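Local coordinates for protein S-adenosylmethionine:2-demethylmenaquinone methyltransferase (Geobacillus kaustophilus, PDB 2PCN) that belongs to the RraA-like family of alpha/beta proteins and assembles as three copies of one subunit, at residues G92-R95 / E99-A102. Residues are numbered along the deposited sequence; the frame is centred on the assembly and turned at random.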
ATOM      1  N   GLY A  92      14.424   2.389   5.578  1.00 11.38           N
ATOM      2  CA  GLY A  92      14.232   3.820   5.713  1.00 11.22           C
ATOM      3  C   GLY A  92      13.446   4.317   4.511  1.00 12.02           C
ATOM      4  O   GLY A  92      12.836   3.518   3.799  1.00 11.48           O
ATOM      5  N   CYS A  93      13.473   5.622   4.257  1.00 10.63           N
ATOM      6  CA  CYS A  93      12.711   6.189   3.148  1.00 10.67           C
ATOM      7  C   CYS A  93      13.526   6.675   1.955  1.00 10.16           C
ATOM      8  O   CYS A  93      14.745   6.824   2.025  1.00 10.34           O
ATOM      9  CB  CYS A  93      11.855   7.356   3.650  1.00 13.43           C
ATOM     10  SG  CYS A  93      10.616   6.911   4.878  1.00 13.54           S
ATOM     11  N   ILE A  94      12.825   6.920   0.855  1.00 11.79           N
ATOM     12  CA  ILE A  94      13.444   7.438  -0.356  1.00 12.45           C
ATOM     13  C   ILE A  94      12.573   8.596  -0.829  1.00 11.32           C
ATOM     14  O   ILE A  94      11.518   8.867  -0.249  1.00  8.07           O
ATOM     15  CB  ILE A  94      13.481   6.383  -1.491  1.00 13.63           C
ATOM     16  CG1 ILE A  94      12.056   6.060  -1.956  1.00 15.15           C
ATOM     17  CG2 ILE A  94      14.177   5.120  -1.006  1.00  8.83           C
ATOM     18  CD1 ILE A  94      12.001   5.284  -3.256  1.00 18.75           C
ATOM     19  N   ARG A  95      13.026   9.287  -1.869  1.00  8.74           N
ATOM     20  CA  ARG A  95      12.250  10.365  -2.461  1.00  9.18           C
ATOM     21  C   ARG A  95      12.453  10.261  -3.972  1.00  8.03           C
ATOM     22  O   ARG A  95      13.212   9.404  -4.432  1.00 10.22           O
ATOM     23  CB  ARG A  95      12.671  11.734  -1.915  1.00  9.57           C
ATOM     24  CG  ARG A  95      14.075  12.198  -2.250  1.00 14.52           C
ATOM     25  CD  ARG A  95      14.295  13.567  -1.612  1.00 16.65           C
ATOM     26  NE  ARG A  95      15.438  14.282  -2.169  1.00 14.65           N
ATOM     27  CZ  ARG A  95      15.711  15.559  -1.919  1.00 19.67           C
ATOM     28  NH1 ARG A  95      14.925  16.265  -1.112  1.00 15.71           N
ATOM     29  NH2 ARG A  95      16.756  16.138  -2.492  1.00 17.59           N
ATOM     30  N   GLU A  99      10.246   9.384 -10.310  1.00 13.58           N
ATOM     31  CA  GLU A  99      11.365   9.220 -11.234  1.00 13.11           C
ATOM     32  C   GLU A  99      12.022   7.840 -11.136  1.00 14.65           C
ATOM     33  O   GLU A  99      12.403   7.243 -12.148  1.00 12.76           O
ATOM     34  CB  GLU A  99      12.417  10.305 -10.977  1.00 13.06           C
ATOM     35  CG  GLU A  99      11.950  11.735 -11.258  1.00 15.70           C
ATOM     36  CD  GLU A  99      11.007  12.287 -10.193  1.00 22.19           C
ATOM     37  OE1 GLU A  99      10.755  11.594  -9.187  1.00 23.19           O
ATOM     38  OE2 GLU A  99      10.521  13.425 -10.362  1.00 22.22           O
ATOM     39  N   ILE A 100      12.157   7.338  -9.915  1.00 11.08           N
ATOM     40  CA  ILE A 100      12.775   6.036  -9.693  1.00 11.43           C
ATOM     41  C   ILE A 100      11.920   4.905 -10.267  1.00 12.51           C
ATOM     42  O   ILE A 100      12.442   3.882 -10.709  1.00  8.86           O
ATOM     43  CB  ILE A 100      13.031   5.825  -8.182  1.00  7.55           C
ATOM     44  CG1 ILE A 100      14.192   6.731  -7.750  1.00  8.62           C
ATOM     45  CG2 ILE A 100      13.307   4.349  -7.877  1.00  7.14           C
ATOM     46  CD1 ILE A 100      14.364   6.866  -6.243  1.00  9.85           C
ATOM     47  N   GLY A 101      10.605   5.098 -10.274  1.00 10.24           N
ATOM     48  CA  GLY A 101       9.726   4.076 -10.815  1.00 11.51           C
ATOM     49  C   GLY A 101       9.956   3.822 -12.297  1.00 15.03           C
ATOM     50  O   GLY A 101       9.545   2.788 -12.831  1.00 10.20           O
ATOM     51  N   ALA A 102      10.619   4.763 -12.963  1.00 10.54           N
ATOM     52  CA  ALA A 102      10.899   4.650 -14.396  1.00 13.13           C
ATOM     53  C   ALA A 102      12.295   4.105 -14.700  1.00 17.62           C
ATOM     54  O   ALA A 102      12.672   3.964 -15.865  1.00 16.30           O
ATOM     55  CB  ALA A 102      10.723   6.016 -15.061  1.00 15.95           C
TER
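I94 and I100 form a small apolar contact between a short strand and the helix that follows it closely, in an RraA-like alpha/beta subunit. Strand 93-94 is the middle member of a three-stranded parallel sheet, between 70-72 and 111-112; the chain then enters the short helix 97-100, which presents I100 to the strand. The two isoleucines meet through their terminal methyls, I94 CD1 lying 4.1 Å from I100 CD1, and the side chains run at a slant to each other. I94 carries CG1 between its backbone N and carbonyl carbon (chi1 67°); its CB points toward the helix segment, and the extended chi2 carries CD1 out to meet I100 CD1. V107 touches both isoleucines, while L72 and A77 pack on I100, so the pair belongs to a larger hydrophobic core. No hydrogen bond joins the two segments. CB of R95 points away from the helix segment, and its guanidinium is held elsewhere: NH1 donates to the carbonyl of P114, and NH2 forms a salt bridge with D8 of the second subunit. E99 likewise pairs with K2 of that subunit, so both charged groups flanking the apolar contact take part in assembly. R95 meets the helix through its backbone alone, its O lying 3.3 Å from I100 CD1.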